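Local structure of putative adhesin (Bacteroides thetaiotaomicron, 4QDG) at residues K34-N46 against N75-K88. The protein is a putative lipoprotein adhesin of the FimB/Mfa2 family, probably serving in pilus assembly or anchoring at the bacterial outer membrane. Sequence-based numbering, arbitrary orientation.
Sequences KVDCLTLLVYDEN and NYHFVAYGGLACNK. With MG (magnesium ion), chain C.
A magnesium site closes one end of an antiparallel pair of strands, 38-44 and 75-82, in a beta-sandwich domain of the fimbrillin superfamily. Asp36 grips the ion unevenly with both carboxylate oxygens, OD1 at 2.2 Å and OD2 at 2.6 Å, while Cys37 SG and Cys86 SG supply one sulfur from each of the two segments and NE2 of His124 completes the protein ligands. Cys37 SG, set between its backbone N and carbonyl carbon (chi1 59°), also accepts a nearly straight bond from Cys86 N at 3.2 Å, which holds the loop after Gly82 against Cys37, the sulfur that also binds the ion. The poorly ordered Lys88 reaches the Asp36 carboxylate through a salt bridge whose NZ to OD2 hydrogen bond is weak. Along the strands, paired backbone bonds join Thr39 to Tyr81, Leu41 to Val79 and Tyr43 to His77. On one face Leu38, Leu40 and Val42 pack with Ala80 and Phe78; both methyls of Val42 lie 3.9 Å from Phe78 CE1. The other face carries Leu41, whose CD1 meets the Tyr81 ring at its edge, 3.9 Å from CE2. At the far end Asn75 ND2 donates to Glu45 OE2 at 2.9 Å, from the anti side and 30° out of the carboxylate plane.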
loop_
_atom_site.group_PDB
_atom_site.type_symbol
_atom_site.label_atom_id
_atom_site.label_comp_id
_atom_site.label_asym_id
_atom_site.label_seq_id
_atom_site.Cartn_x
_atom_site.Cartn_y
_atom_site.Cartn_z
ATOM N N LYS A 34 -7.798 -8.957 6.510
ATOM C CA LYS A 34 -7.509 -7.945 5.487
ATOM C C LYS A 34 -7.695 -8.399 4.050
ATOM O O LYS A 34 -8.062 -7.561 3.241
ATOM C CB LYS A 34 -6.083 -7.371 5.662
ATOM C CG LYS A 34 -5.804 -6.704 7.037
ATOM C CD LYS A 34 -6.847 -5.674 7.464
ATOM C CE LYS A 34 -6.382 -4.242 7.440
ATOM N NZ LYS A 34 -7.286 -3.375 6.626
ATOM N N VAL A 35 -7.454 -9.684 3.702
ATOM C CA VAL A 35 -7.546 -10.113 2.290
ATOM C C VAL A 35 -8.848 -10.851 2.034
ATOM O O VAL A 35 -8.997 -11.998 2.442
ATOM C CB VAL A 35 -6.308 -10.932 1.835
ATOM C CG1 VAL A 35 -6.393 -11.269 0.345
ATOM C CG2 VAL A 35 -5.014 -10.186 2.143
ATOM N N ASP A 36 -9.779 -10.182 1.328
ATOM C CA ASP A 36 -11.147 -10.616 1.012
ATOM C C ASP A 36 -11.279 -11.320 -0.368
ATOM O O ASP A 36 -12.334 -11.876 -0.674
ATOM C CB ASP A 36 -12.080 -9.373 1.037
ATOM C CG ASP A 36 -11.841 -8.326 -0.061
ATOM O OD1 ASP A 36 -10.692 -8.222 -0.551
ATOM O OD2 ASP A 36 -12.799 -7.609 -0.419
ATOM N N CYS A 37 -10.252 -11.226 -1.219
ATOM C CA CYS A 37 -10.257 -11.857 -2.535
ATOM C C CYS A 37 -8.839 -12.242 -2.896
ATOM O O CYS A 37 -7.900 -11.488 -2.666
ATOM C CB CYS A 37 -10.911 -10.982 -3.604
ATOM S SG CYS A 37 -10.119 -9.365 -3.840
ATOM N N LEU A 38 -8.680 -13.456 -3.400
ATOM C CA LEU A 38 -7.374 -13.988 -3.690
ATOM C C LEU A 38 -7.278 -14.492 -5.125
ATOM O O LEU A 38 -8.176 -15.169 -5.606
ATOM C CB LEU A 38 -7.123 -15.117 -2.673
ATOM C CG LEU A 38 -5.845 -15.940 -2.757
ATOM C CD1 LEU A 38 -4.591 -15.075 -2.503
ATOM C CD2 LEU A 38 -5.928 -17.065 -1.782
ATOM N N THR A 39 -6.182 -14.134 -5.797
ATOM C CA THR A 39 -5.872 -14.575 -7.142
ATOM C C THR A 39 -4.587 -15.351 -7.021
ATOM O O THR A 39 -3.563 -14.782 -6.648
ATOM C CB THR A 39 -5.773 -13.383 -8.130
ATOM O OG1 THR A 39 -7.005 -12.673 -8.170
ATOM C CG2 THR A 39 -5.404 -13.827 -9.551
ATOM N N LEU A 40 -4.624 -16.636 -7.335
ATOM C CA LEU A 40 -3.430 -17.489 -7.260
ATOM C C LEU A 40 -3.071 -17.971 -8.686
ATOM O O LEU A 40 -3.894 -18.580 -9.370
ATOM C CB LEU A 40 -3.675 -18.664 -6.277
ATOM C CG LEU A 40 -2.515 -19.626 -5.942
ATOM C CD1 LEU A 40 -2.289 -20.655 -7.057
ATOM C CD2 LEU A 40 -1.235 -18.905 -5.498
ATOM N N LEU A 41 -1.842 -17.687 -9.115
ATOM C CA LEU A 41 -1.340 -18.048 -10.444
ATOM C C LEU A 41 -0.299 -19.143 -10.350
ATOM O O LEU A 41 0.556 -19.103 -9.461
ATOM C CB LEU A 41 -0.744 -16.825 -11.153
ATOM C CG LEU A 41 -1.676 -15.636 -11.315
ATOM C CD1 LEU A 41 -0.894 -14.377 -11.337
ATOM C CD2 LEU A 41 -2.512 -15.759 -12.550
ATOM N N VAL A 42 -0.389 -20.133 -11.255
ATOM C CA VAL A 42 0.485 -21.297 -11.296
ATOM C C VAL A 42 1.346 -21.209 -12.537
ATOM O O VAL A 42 0.822 -21.089 -13.640
ATOM C CB VAL A 42 -0.298 -22.664 -11.243
ATOM C CG1 VAL A 42 0.662 -23.855 -11.119
ATOM C CG2 VAL A 42 -1.332 -22.693 -10.116
ATOM N N TYR A 43 2.666 -21.300 -12.347
ATOM C CA TYR A 43 3.659 -21.327 -13.412
ATOM C C TYR A 43 4.526 -22.575 -13.254
ATOM O O TYR A 43 4.749 -23.030 -12.134
ATOM C CB TYR A 43 4.540 -20.050 -13.388
ATOM C CG TYR A 43 3.759 -18.773 -13.613
ATOM C CD1 TYR A 43 3.357 -18.393 -14.890
ATOM C CD2 TYR A 43 3.402 -17.954 -12.547
ATOM C CE1 TYR A 43 2.602 -17.240 -15.097
ATOM C CE2 TYR A 43 2.661 -16.787 -12.746
ATOM C CZ TYR A 43 2.273 -16.426 -14.025
ATOM O OH TYR A 43 1.570 -15.255 -14.209
ATOM N N ASP A 44 5.060 -23.099 -14.354
ATOM C CA ASP A 44 5.967 -24.239 -14.256
ATOM C C ASP A 44 7.395 -23.731 -13.911
ATOM O O ASP A 44 7.604 -22.523 -13.739
ATOM C CB ASP A 44 5.951 -25.098 -15.532
ATOM C CG ASP A 44 6.328 -24.409 -16.830
ATOM O OD1 ASP A 44 7.261 -23.552 -16.816
ATOM O OD2 ASP A 44 5.754 -24.778 -17.878
ATOM N N GLU A 45 8.373 -24.651 -13.846
ATOM C CA GLU A 45 9.770 -24.347 -13.510
ATOM C C GLU A 45 10.401 -23.372 -14.516
ATOM O O GLU A 45 11.289 -22.624 -14.123
ATOM C CB GLU A 45 10.583 -25.655 -13.431
ATOM C CG GLU A 45 11.924 -25.515 -12.727
ATOM C CD GLU A 45 12.649 -26.805 -12.407
ATOM O OE1 GLU A 45 12.780 -27.670 -13.304
ATOM O OE2 GLU A 45 13.155 -26.912 -11.269
ATOM N N ASN A 46 9.939 -23.368 -15.790
ATOM C CA ASN A 46 10.461 -22.479 -16.841
ATOM C C ASN A 46 9.747 -21.126 -16.873
ATOM O O ASN A 46 10.101 -20.270 -17.680
ATOM C CB ASN A 46 10.350 -23.154 -18.218
ATOM C CG ASN A 46 11.201 -24.385 -18.380
ATOM O OD1 ASN A 46 10.746 -25.406 -18.908
ATOM N ND2 ASN A 46 12.452 -24.322 -17.950
ATOM N N ASN A 75 8.254 -29.026 -10.114
ATOM C CA ASN A 75 8.622 -27.855 -9.328
ATOM C C ASN A 75 7.865 -26.673 -9.923
ATOM O O ASN A 75 7.971 -26.436 -11.128
ATOM C CB ASN A 75 10.154 -27.680 -9.339
ATOM C CG ASN A 75 10.689 -26.583 -8.451
ATOM O OD1 ASN A 75 10.265 -26.388 -7.309
ATOM N ND2 ASN A 75 11.691 -25.879 -8.941
ATOM N N TYR A 76 7.028 -25.992 -9.112
ATOM C CA TYR A 76 6.181 -24.879 -9.583
ATOM C C TYR A 76 6.488 -23.567 -8.893
ATOM O O TYR A 76 7.019 -23.580 -7.792
ATOM C CB TYR A 76 4.688 -25.195 -9.376
ATOM C CG TYR A 76 4.188 -26.331 -10.229
ATOM C CD1 TYR A 76 4.330 -27.656 -9.817
ATOM C CD2 TYR A 76 3.548 -26.089 -11.442
ATOM C CE1 TYR A 76 3.890 -28.712 -10.607
ATOM C CE2 TYR A 76 3.068 -27.139 -12.228
ATOM C CZ TYR A 76 3.233 -28.451 -11.799
ATOM O OH TYR A 76 2.765 -29.506 -12.553
ATOM N N HIS A 77 6.133 -22.436 -9.547
ATOM C CA HIS A 77 6.269 -21.092 -8.988
ATOM C C HIS A 77 4.878 -20.481 -8.944
ATOM O O HIS A 77 4.169 -20.473 -9.958
ATOM C CB HIS A 77 7.259 -20.217 -9.765
ATOM C CG HIS A 77 7.473 -18.878 -9.110
ATOM N ND1 HIS A 77 8.265 -18.744 -7.970
ATOM C CD2 HIS A 77 6.952 -17.671 -9.422
ATOM C CE1 HIS A 77 8.181 -17.474 -7.624
ATOM N NE2 HIS A 77 7.424 -16.784 -8.479
ATOM N N PHE A 78 4.447 -20.106 -7.734
ATOM C CA PHE A 78 3.116 -19.573 -7.467
ATOM C C PHE A 78 3.143 -18.098 -7.176
ATOM O O PHE A 78 3.996 -17.648 -6.424
ATOM C CB PHE A 78 2.501 -20.300 -6.266
ATOM C CG PHE A 78 2.382 -21.786 -6.467
ATOM C CD1 PHE A 78 1.273 -22.331 -7.117
ATOM C CD2 PHE A 78 3.360 -22.647 -5.977
ATOM C CE1 PHE A 78 1.158 -23.713 -7.294
ATOM C CE2 PHE A 78 3.231 -24.028 -6.134
ATOM C CZ PHE A 78 2.135 -24.552 -6.799
ATOM N N VAL A 79 2.207 -17.346 -7.743
ATOM C CA VAL A 79 2.102 -15.914 -7.495
ATOM C C VAL A 79 0.732 -15.657 -6.936
ATOM O O VAL A 79 -0.249 -16.096 -7.520
ATOM C CB VAL A 79 2.428 -15.028 -8.747
ATOM C CG1 VAL A 79 2.337 -13.547 -8.401
ATOM C CG2 VAL A 79 3.816 -15.345 -9.307
ATOM N N ALA A 80 0.659 -14.975 -5.785
ATOM C CA ALA A 80 -0.623 -14.623 -5.158
ATOM C C ALA A 80 -0.848 -13.131 -5.157
ATOM O O ALA A 80 0.084 -12.340 -4.924
ATOM C CB ALA A 80 -0.692 -15.136 -3.723
ATOM N N TYR A 81 -2.106 -12.751 -5.434
ATOM C CA TYR A 81 -2.545 -11.363 -5.362
ATOM C C TYR A 81 -3.743 -11.277 -4.498
ATOM O O TYR A 81 -4.622 -12.124 -4.604
ATOM C CB TYR A 81 -2.874 -10.755 -6.731
ATOM C CG TYR A 81 -1.674 -10.456 -7.601
ATOM C CD1 TYR A 81 -0.950 -9.278 -7.445
ATOM C CD2 TYR A 81 -1.296 -11.320 -8.613
ATOM C CE1 TYR A 81 0.139 -8.986 -8.265
ATOM C CE2 TYR A 81 -0.225 -11.028 -9.453
ATOM C CZ TYR A 81 0.485 -9.856 -9.282
ATOM O OH TYR A 81 1.542 -9.597 -10.110
ATOM N N GLY A 82 -3.779 -10.252 -3.663
ATOM C CA GLY A 82 -4.924 -9.927 -2.834
ATOM C C GLY A 82 -5.482 -8.599 -3.303
ATOM O O GLY A 82 -4.718 -7.683 -3.603
ATOM N N GLY A 83 -6.802 -8.499 -3.426
ATOM C CA GLY A 83 -7.441 -7.254 -3.835
ATOM C C GLY A 83 -7.560 -6.993 -5.320
ATOM O O GLY A 83 -7.813 -5.858 -5.719
ATOM N N LEU A 84 -7.371 -8.029 -6.145
ATOM C CA LEU A 84 -7.480 -7.960 -7.604
ATOM C C LEU A 84 -8.784 -8.553 -8.120
ATOM O O LEU A 84 -9.254 -8.127 -9.163
ATOM C CB LEU A 84 -6.325 -8.735 -8.265
ATOM C CG LEU A 84 -5.118 -8.005 -8.805
ATOM C CD1 LEU A 84 -4.406 -8.864 -9.794
ATOM C CD2 LEU A 84 -5.496 -6.762 -9.530
ATOM N N ALA A 85 -9.324 -9.577 -7.422
ATOM C CA ALA A 85 -10.475 -10.393 -7.833
ATOM C C ALA A 85 -11.858 -9.800 -7.573
ATOM O O ALA A 85 -12.698 -9.896 -8.466
ATOM C CB ALA A 85 -10.400 -11.764 -7.175
ATOM N N CYS A 86 -12.136 -9.265 -6.368
ATOM C CA CYS A 86 -13.490 -8.764 -6.077
ATOM C C CYS A 86 -13.819 -7.465 -6.845
ATOM O O CYS A 86 -12.935 -6.859 -7.453
ATOM C CB CYS A 86 -13.737 -8.616 -4.575
ATOM S SG CYS A 86 -12.973 -7.162 -3.816
ATOM N N ASN A 87 -15.115 -7.090 -6.851
ATOM C CA ASN A 87 -15.646 -5.905 -7.536
ATOM C C ASN A 87 -15.149 -4.579 -6.908
ATOM O O ASN A 87 -15.182 -3.546 -7.583
ATOM C CB ASN A 87 -17.192 -5.942 -7.565
ATOM C CG ASN A 87 -17.868 -6.141 -6.220
ATOM O OD1 ASN A 87 -17.718 -7.173 -5.555
ATOM N ND2 ASN A 87 -18.679 -5.179 -5.816
ATOM N N LYS A 88 -14.678 -4.611 -5.637
ATOM C CA LYS A 88 -14.156 -3.436 -4.914
ATOM C C LYS A 88 -12.764 -2.983 -5.434
ATOM O O LYS A 88 -12.383 -1.831 -5.215
ATOM C CB LYS A 88 -14.047 -3.715 -3.402
ATOM C CG LYS A 88 -15.292 -4.205 -2.695
ATOM C CD LYS A 88 -14.907 -4.674 -1.293
ATOM C CE LYS A 88 -16.007 -5.464 -0.625
ATOM N NZ LYS A 88 -15.576 -6.006 0.692
HETATM MG MG MG C . -11.343 -7.490 -2.538
HETATM O O HOH W 1 -7.009 -11.169 -5.782
HETATM O O HOH W 2 7.576 -27.415 -13.701
#